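Local coordinates for protein Baccell_00875 (Bacteroides cellulosilyticus DSM 14838, PDB 5NO8) that is a polysaccharide lyase that probably removes L-rhamnose caps joined to glucuronic acid in complex arabinogalactan proteins, at residues A[401-406]-A[458-463]; A[363-368]-A[422-427]; A[647-652]-A[682-687]. All coordinates share one frame; numbering follows the deposited sequence.

Contact 1 (A[401-406]-A[458-463]); sequences LLVKQY and YFQMYK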
# COMPACT_ATOMS: atom_id res chain seq x y z
N LEU A 401 -9.01 12.41 15.25
CA LEU A 401 -9.96 11.31 15.37
C LEU A 401 -10.90 11.52 16.58
O LEU A 401 -12.14 11.36 16.44
CB LEU A 401 -9.25 9.98 15.57
CG LEU A 401 -10.17 8.78 15.84
CD1 LEU A 401 -11.19 8.63 14.72
CD2 LEU A 401 -9.35 7.52 16.01
N LEU A 402 -10.33 11.82 17.75
CA LEU A 402 -11.18 11.99 18.94
C LEU A 402 -12.20 13.12 18.78
O LEU A 402 -13.33 12.98 19.26
CB LEU A 402 -10.39 12.12 20.21
CG LEU A 402 -10.07 10.82 20.94
CD1 LEU A 402 -9.37 9.77 20.08
CD2 LEU A 402 -9.28 11.10 22.20
N VAL A 403 -11.83 14.20 18.08
CA VAL A 403 -12.82 15.25 17.75
C VAL A 403 -13.96 14.70 16.90
O VAL A 403 -15.13 14.96 17.18
CB VAL A 403 -12.23 16.45 16.99
CG1 VAL A 403 -13.35 17.43 16.62
CG2 VAL A 403 -11.18 17.14 17.81
N LYS A 404 -13.64 13.97 15.83
CA LYS A 404 -14.68 13.50 14.94
C LYS A 404 -15.61 12.56 15.71
O LYS A 404 -16.82 12.64 15.57
CB LYS A 404 -14.11 12.83 13.68
CG LYS A 404 -13.44 13.84 12.77
CD LYS A 404 -13.07 13.25 11.43
CE LYS A 404 -12.33 14.28 10.60
NZ LYS A 404 -12.23 13.81 9.20
N GLN A 405 -15.04 11.70 16.55
CA GLN A 405 -15.84 10.78 17.34
C GLN A 405 -16.67 11.55 18.41
O GLN A 405 -17.82 11.22 18.68
CB GLN A 405 -14.98 9.71 18.02
CG GLN A 405 -15.79 8.60 18.69
CD GLN A 405 -16.52 7.64 17.75
OE1 GLN A 405 -16.64 7.84 16.54
NE2 GLN A 405 -17.07 6.59 18.34
N TYR A 406 -16.11 12.60 18.97
CA TYR A 406 -16.87 13.49 19.84
C TYR A 406 -18.06 14.09 19.13
O TYR A 406 -19.18 14.15 19.68
CB TYR A 406 -15.97 14.59 20.44
CG TYR A 406 -16.83 15.54 21.22
CD1 TYR A 406 -17.21 15.23 22.52
CD2 TYR A 406 -17.35 16.67 20.63
CE1 TYR A 406 -18.08 16.06 23.23
CE2 TYR A 406 -18.21 17.52 21.33
CZ TYR A 406 -18.56 17.21 22.63
OH TYR A 406 -19.42 18.04 23.32
N TYR A 458 -7.15 22.44 15.25
CA TYR A 458 -7.76 23.67 15.78
C TYR A 458 -9.11 23.96 15.15
O TYR A 458 -10.06 24.27 15.88
CB TYR A 458 -6.80 24.88 15.65
CG TYR A 458 -5.52 24.83 16.46
CD1 TYR A 458 -5.41 24.11 17.63
CD2 TYR A 458 -4.41 25.58 16.06
CE1 TYR A 458 -4.24 24.09 18.36
CE2 TYR A 458 -3.24 25.58 16.79
CZ TYR A 458 -3.15 24.85 17.93
OH TYR A 458 -1.99 24.84 18.65
N PHE A 459 -9.25 23.84 13.84
CA PHE A 459 -10.53 24.07 13.21
C PHE A 459 -11.59 23.06 13.70
O PHE A 459 -12.75 23.44 13.93
CB PHE A 459 -10.45 24.02 11.70
CG PHE A 459 -9.62 25.13 11.08
CD1 PHE A 459 -9.88 26.47 11.36
CD2 PHE A 459 -8.61 24.83 10.16
CE1 PHE A 459 -9.13 27.48 10.75
CE2 PHE A 459 -7.86 25.83 9.56
CZ PHE A 459 -8.13 27.16 9.85
N GLN A 460 -11.19 21.81 13.91
CA GLN A 460 -12.11 20.81 14.47
C GLN A 460 -12.52 21.18 15.91
O GLN A 460 -13.69 21.01 16.29
CB GLN A 460 -11.46 19.42 14.46
CG GLN A 460 -11.12 18.87 13.08
CD GLN A 460 -12.31 18.38 12.30
OE1 GLN A 460 -13.46 18.56 12.71
NE2 GLN A 460 -12.04 17.78 11.13
N MET A 461 -11.56 21.64 16.70
CA MET A 461 -11.82 22.10 18.08
C MET A 461 -12.79 23.28 18.17
O MET A 461 -13.49 23.41 19.18
CB MET A 461 -10.54 22.40 18.83
CG MET A 461 -9.70 21.19 19.23
SD MET A 461 -10.54 20.06 20.33
CE MET A 461 -10.69 20.98 21.88
N TYR A 462 -12.88 24.11 17.13
CA TYR A 462 -13.95 25.11 17.05
C TYR A 462 -15.32 24.43 17.02
O TYR A 462 -16.23 24.85 17.73
CB TYR A 462 -13.79 26.00 15.82
CG TYR A 462 -14.98 26.88 15.48
CD1 TYR A 462 -15.42 27.88 16.37
CD2 TYR A 462 -15.63 26.75 14.27
CE1 TYR A 462 -16.49 28.71 16.03
CE2 TYR A 462 -16.69 27.56 13.92
CZ TYR A 462 -17.12 28.54 14.80
OH TYR A 462 -18.19 29.31 14.40
N LYS A 463 -15.44 23.37 16.23
CA LYS A 463 -16.70 22.61 16.14
C LYS A 463 -17.07 21.97 17.48
O LYS A 463 -18.24 21.85 17.78
CB LYS A 463 -16.64 21.55 15.03
CG LYS A 463 -16.35 22.10 13.64
CD LYS A 463 -16.28 21.01 12.58
CE LYS A 463 -17.65 20.61 12.08
NZ LYS A 463 -17.56 19.55 11.04

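Contact 2 (A[363-368]-A[422-427]); sequences DGAYMV and ADFVRR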
# COMPACT_ATOMS: atom_id res chain seq x y z
N ASP A 363 2.40 16.19 29.27
CA ASP A 363 1.04 16.07 29.84
C ASP A 363 -0.03 16.51 28.85
O ASP A 363 0.02 17.63 28.32
CB ASP A 363 0.92 16.88 31.13
CG ASP A 363 -0.36 16.57 31.92
OD1 ASP A 363 -0.75 15.39 31.98
OD2 ASP A 363 -0.95 17.53 32.48
N GLY A 364 -0.99 15.61 28.57
CA GLY A 364 -2.03 15.87 27.60
C GLY A 364 -1.79 15.30 26.21
O GLY A 364 -2.75 15.24 25.42
N ALA A 365 -0.55 14.91 25.89
CA ALA A 365 -0.19 14.46 24.55
C ALA A 365 -0.76 13.07 24.30
O ALA A 365 -0.71 12.22 25.17
CB ALA A 365 1.32 14.41 24.37
N TYR A 366 -1.23 12.82 23.08
CA TYR A 366 -1.52 11.44 22.62
C TYR A 366 -0.23 10.89 22.01
O TYR A 366 0.36 11.54 21.13
CB TYR A 366 -2.63 11.43 21.59
CG TYR A 366 -3.96 12.00 22.09
CD1 TYR A 366 -4.62 11.43 23.19
CD2 TYR A 366 -4.54 13.10 21.48
CE1 TYR A 366 -5.81 11.95 23.66
CE2 TYR A 366 -5.73 13.62 21.94
CZ TYR A 366 -6.36 13.06 23.04
OH TYR A 366 -7.55 13.63 23.46
N MET A 367 0.18 9.73 22.48
CA MET A 367 1.54 9.24 22.25
C MET A 367 1.59 7.85 21.65
O MET A 367 0.64 7.09 21.70
CB MET A 367 2.29 9.30 23.56
CG MET A 367 2.52 10.76 23.92
SD MET A 367 3.42 10.94 25.43
CE MET A 367 4.99 10.23 24.94
N VAL A 368 2.75 7.54 21.07
CA VAL A 368 3.06 6.21 20.58
C VAL A 368 2.92 5.23 21.71
O VAL A 368 3.29 5.52 22.86
CB VAL A 368 4.50 6.17 20.00
CG1 VAL A 368 4.89 4.75 19.57
CG2 VAL A 368 4.60 7.11 18.82
N ALA A 422 -5.33 19.93 23.08
CA ALA A 422 -5.22 21.17 22.33
C ALA A 422 -4.38 22.23 23.05
O ALA A 422 -3.66 23.00 22.41
CB ALA A 422 -6.58 21.73 22.00
N ASP A 423 -4.47 22.25 24.37
CA ASP A 423 -3.56 23.04 25.19
C ASP A 423 -2.13 22.60 25.12
O ASP A 423 -1.23 23.43 24.99
CB ASP A 423 -4.00 23.05 26.64
CG ASP A 423 -4.58 24.35 27.02
OD1 ASP A 423 -5.75 24.61 26.68
OD2 ASP A 423 -3.81 25.15 27.58
N PHE A 424 -1.89 21.29 25.25
CA PHE A 424 -0.55 20.75 25.03
C PHE A 424 0.01 21.18 23.68
O PHE A 424 1.16 21.62 23.60
CB PHE A 424 -0.52 19.21 25.17
CG PHE A 424 0.63 18.57 24.44
CD1 PHE A 424 1.92 18.57 24.99
CD2 PHE A 424 0.45 17.99 23.17
CE1 PHE A 424 2.98 17.99 24.31
CE2 PHE A 424 1.51 17.43 22.48
CZ PHE A 424 2.78 17.42 23.05
N VAL A 425 -0.78 21.06 22.61
CA VAL A 425 -0.31 21.41 21.28
C VAL A 425 0.05 22.91 21.20
O VAL A 425 1.14 23.28 20.71
CB VAL A 425 -1.33 21.05 20.19
CG1 VAL A 425 -0.88 21.54 18.83
CG2 VAL A 425 -1.53 19.53 20.17
N ARG A 426 -0.89 23.75 21.62
CA ARG A 426 -0.72 25.20 21.51
C ARG A 426 0.45 25.70 22.34
O ARG A 426 1.25 26.52 21.87
CB ARG A 426 -2.03 25.92 21.90
CG ARG A 426 -1.99 27.43 21.84
CD ARG A 426 -1.85 27.98 20.43
NE ARG A 426 -1.45 29.40 20.48
CZ ARG A 426 -0.31 29.92 20.01
NH1 ARG A 426 0.60 29.20 19.35
NH2 ARG A 426 -0.10 31.23 20.17
N ARG A 427 0.57 25.21 23.57
CA ARG A 427 1.57 25.72 24.51
C ARG A 427 2.92 25.05 24.37
O ARG A 427 3.93 25.73 24.51
CB ARG A 427 1.08 25.58 25.95
CG ARG A 427 -0.13 26.43 26.26
CD ARG A 427 -0.69 26.08 27.63
NE ARG A 427 -1.86 26.90 27.93
CZ ARG A 427 -2.64 26.78 29.01
NH1 ARG A 427 -2.40 25.84 29.93
NH2 ARG A 427 -3.69 27.59 29.15

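Contact 3 (A[647-652]-A[682-687]); sequences CLFFED and WALVYY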
# COMPACT_ATOMS: atom_id res chain seq x y z
N CYS A 647 -8.43 -3.17 9.17
CA CYS A 647 -7.62 -4.26 9.72
C CYS A 647 -6.50 -3.80 10.65
O CYS A 647 -5.99 -4.60 11.41
CB CYS A 647 -7.07 -5.14 8.63
SG CYS A 647 -5.83 -4.31 7.60
N LEU A 648 -6.18 -2.50 10.65
CA LEU A 648 -5.14 -1.96 11.53
C LEU A 648 -5.61 -1.76 12.97
O LEU A 648 -4.83 -1.35 13.82
CB LEU A 648 -4.65 -0.64 10.97
CG LEU A 648 -3.99 -0.68 9.59
CD1 LEU A 648 -3.92 0.73 9.03
CD2 LEU A 648 -2.63 -1.35 9.63
N PHE A 649 -6.90 -2.00 13.24
CA PHE A 649 -7.54 -1.74 14.53
C PHE A 649 -8.13 -3.04 15.03
O PHE A 649 -8.81 -3.75 14.28
CB PHE A 649 -8.64 -0.67 14.32
CG PHE A 649 -8.08 0.57 13.71
CD1 PHE A 649 -7.46 1.52 14.51
CD2 PHE A 649 -8.11 0.75 12.34
CE1 PHE A 649 -6.85 2.63 13.94
CE2 PHE A 649 -7.51 1.88 11.76
CZ PHE A 649 -6.88 2.81 12.57
N PHE A 650 -7.81 -3.35 16.28
CA PHE A 650 -8.15 -4.62 16.88
C PHE A 650 -9.30 -4.51 17.88
O PHE A 650 -9.63 -3.41 18.37
CB PHE A 650 -6.88 -5.21 17.52
CG PHE A 650 -5.69 -5.18 16.59
CD1 PHE A 650 -5.79 -5.75 15.31
CD2 PHE A 650 -4.53 -4.52 16.94
CE1 PHE A 650 -4.72 -5.70 14.43
CE2 PHE A 650 -3.45 -4.47 16.07
CZ PHE A 650 -3.55 -5.06 14.80
N GLU A 651 -9.89 -5.65 18.22
CA GLU A 651 -11.13 -5.68 18.99
C GLU A 651 -10.95 -5.33 20.45
O GLU A 651 -11.94 -5.20 21.15
CB GLU A 651 -11.82 -7.05 18.89
CG GLU A 651 -12.24 -7.44 17.48
CD GLU A 651 -13.45 -6.72 16.94
OE1 GLU A 651 -14.17 -6.03 17.73
OE2 GLU A 651 -13.69 -6.86 15.71
N ASP A 652 -9.71 -5.23 20.92
CA ASP A 652 -9.44 -4.70 22.26
C ASP A 652 -9.09 -3.22 22.27
O ASP A 652 -8.66 -2.72 23.30
CB ASP A 652 -8.33 -5.53 22.95
CG ASP A 652 -7.03 -5.59 22.14
OD1 ASP A 652 -6.96 -5.02 21.01
OD2 ASP A 652 -6.08 -6.25 22.61
N TRP A 682 -5.04 8.26 11.69
CA TRP A 682 -5.49 8.92 10.47
C TRP A 682 -6.40 8.06 9.56
O TRP A 682 -7.24 8.59 8.85
CB TRP A 682 -4.30 9.45 9.62
CG TRP A 682 -3.60 10.59 10.24
CD1 TRP A 682 -2.38 10.58 10.84
CD2 TRP A 682 -4.08 11.94 10.34
NE1 TRP A 682 -2.05 11.83 11.30
CE2 TRP A 682 -3.08 12.69 11.02
CE3 TRP A 682 -5.25 12.58 9.96
CZ2 TRP A 682 -3.24 14.06 11.31
CZ3 TRP A 682 -5.41 13.95 10.25
CH2 TRP A 682 -4.38 14.67 10.91
N ALA A 683 -6.21 6.74 9.55
CA ALA A 683 -7.10 5.93 8.74
C ALA A 683 -8.55 6.09 9.18
O ALA A 683 -9.44 6.09 8.33
CB ALA A 683 -6.67 4.47 8.74
N LEU A 684 -8.79 6.24 10.47
CA LEU A 684 -10.16 6.42 10.98
C LEU A 684 -10.63 7.86 10.78
O LEU A 684 -11.81 8.10 10.54
CB LEU A 684 -10.26 5.97 12.42
CG LEU A 684 -10.08 4.48 12.67
CD1 LEU A 684 -10.20 4.20 14.17
CD2 LEU A 684 -11.04 3.64 11.85
N VAL A 685 -9.71 8.81 10.83
CA VAL A 685 -10.05 10.18 10.43
C VAL A 685 -10.63 10.20 9.02
O VAL A 685 -11.66 10.84 8.76
CB VAL A 685 -8.81 11.12 10.52
CG1 VAL A 685 -9.11 12.49 9.90
CG2 VAL A 685 -8.32 11.25 11.95
N TYR A 686 -9.99 9.49 8.09
CA TYR A 686 -10.47 9.45 6.74
C TYR A 686 -11.67 8.53 6.54
O TYR A 686 -12.52 8.79 5.67
CB TYR A 686 -9.31 9.17 5.78
CG TYR A 686 -8.47 10.42 5.62
CD1 TYR A 686 -8.98 11.54 4.98
CD2 TYR A 686 -7.23 10.52 6.20
CE1 TYR A 686 -8.23 12.70 4.84
CE2 TYR A 686 -6.46 11.67 6.07
CZ TYR A 686 -6.97 12.75 5.37
OH TYR A 686 -6.21 13.87 5.24
N TYR A 687 -11.77 7.49 7.36
CA TYR A 687 -12.95 6.63 7.37
C TYR A 687 -14.19 7.49 7.67
O TYR A 687 -15.21 7.37 7.00
CB TYR A 687 -12.82 5.52 8.41
CG TYR A 687 -13.99 4.61 8.41
CD1 TYR A 687 -15.14 4.92 9.12
CD2 TYR A 687 -13.99 3.44 7.64
CE1 TYR A 687 -16.25 4.07 9.10
CE2 TYR A 687 -15.08 2.62 7.61
CZ TYR A 687 -16.21 2.94 8.34
OH TYR A 687 -17.31 2.10 8.26

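Contact 1 (A[401-406]-A[458-463])
V403 drives its two methyls against Q460 and M461 where two nearly parallel helices pack, their short axes 9.7 Å apart and crossing at 22°. V403 and Q460 bury the most surface, and their CB bonds point at each other's segment. V403 CG1, anti to the backbone N (chi1 177°), presses on the first methylene of the glutamine, 3.5 Å from Q460 CB, and also lies 3.6 Å from the backbone atom Q460 O. V403 CG2, on the flank of its own backbone N, meets the sulfur instead, at 3.9 Å from M461 SD. M461 starts out away from the interface; a bend at chi2 (-62°) brings SD round to the valine. Replacing V403 by an alanine would probably open a gap between the helices, with Q460 CB and M461 SD each losing the methyl that covers it. K404 lies to one side, its extended chain placing K404 CE 3.6 Å from Q460 NE2, a van der Waals meeting. The polar ends find other mates: Q460 NE2 bonds E456 OE2 one turn earlier on its own helix, and K404 NZ bonds the backbone oxygens of V685 and L694 and a glycerol. The interface is van der Waals packing between buried residues, with the amide nitrogen and one backbone oxygen of Q460 met by carbon. Helices 396-409 and 448-465 have helix 412-429 between them in sequence, an up-down-up order consistent with an alpha/alpha toroid; L402 and Y458 both touch that intervening helix, Q460 touches L498 of helix 496-505, and K404 touches L688 of helix 682-692.

Contact 2 (A[363-368]-A[422-427])
The irregular backbone of D363 to A365 passes close to F424 on helix 412-429, with G364 CA 5.7 Å from F424 CA. G364 has a positive phi of 98° and offers bare backbone to the helix: a CB there would lie 3.4 Å from F424 CB and would also jam against the carbonyl oxygen of D363. F424 CB packs beside that same carbonyl, 3.6 Å from D363 O. With its CG anti to the backbone N (chi1 157°), the phenylalanine sends its ring out to the loop, where A365 lays its methyl over one face. A365 CB is 3.7 Å from the ring centroid and 17° off the normal, a CH-pi contact displaced a little to the rim carbons CE2 and CZ. The loop is fastened independently of this ring: G364 and A365 pair by backbone with M355, while D363 OD1 bonds N357 N and forms a salt bridge to R420 NH2, one helical turn before F424. This joins the connection between helix 338-352 and strand 369-370 to the helical domain. The chemistry is therefore divided, the F424 ring giving apolar cover to loop backbone and methyl, and the partly exposed carboxylate supplying the charged tie.

Contact 3 (A[647-652]-A[682-687])
F649 lays one ring face under the branched end of L684, so that a loop residue and the first turn of the C-terminal helix 682-692 are joined by a CH-pi contact. The helix belongs to the helical domain, whose succession of helices is consistent with an alpha/alpha toroid; segment 647-652 lies in the connection from helix 632-644 to strand 659-660, and F649 follows a short 3-10 stretch ending at L648. The two backbones stay well apart, F649 CA to L684 CA being 9.3 Å, and the side chains bridge the distance by coming from opposite directions. With CG anti to its own carbonyl carbon (chi1 -56°), the phenylalanine ring reaches across to the helix. L684 CG stands 3.8 Å from the ring centroid, 20° off the normal and shifted to the rim near CZ. A683 approaches the same ring differently: its methyl sits at the edge, near the ring plane, with A683 CB 4.1 Å from F649 CE2. The ring is thus bounded on two sides by consecutive residues of one helix. R345 of helix 338-352 touches both F649 and L684, and L684 also packs on L401 of helix 396-409, while A683 touches T616 of helix 615-629. Anchors beyond the ring hold the loop: L648 pairs by backbone with S656, F650 meets the Y673 ring edge-to-face, and E651 forms a salt bridge with K344. The contact is wholly apolar and buried. Both leucine methyls stay over the face that CG covers, one beside each flank of the ring, L684 CD1 lying 3.7 Å from F649 CE1 and L684 CD2 3.9 Å from F649 CE2.

How the contacts relate
All three contacts are largely buried, but contact 2 reaches nearer the surface through a partly exposed acidic residue. Contacts 1 and 2 have centres about 14 Å apart and touch: Y458 packs on V425 and R426, and L402 on Y366. Contact 1 is helix on helix, whereas contacts 2 and 3 each set a loop against a helix through a phenylalanine face; the ring belongs to the helix in contact 2 and to the loop in contact 3. Contacts 1 and 3 touch where helix 396-409 packs on helix 682-692, L401 against L684 and V685. The centre of contact 3 lies about 15 Å from the chain's centre, those of contacts 1 and 2 about 28 and 30 Å.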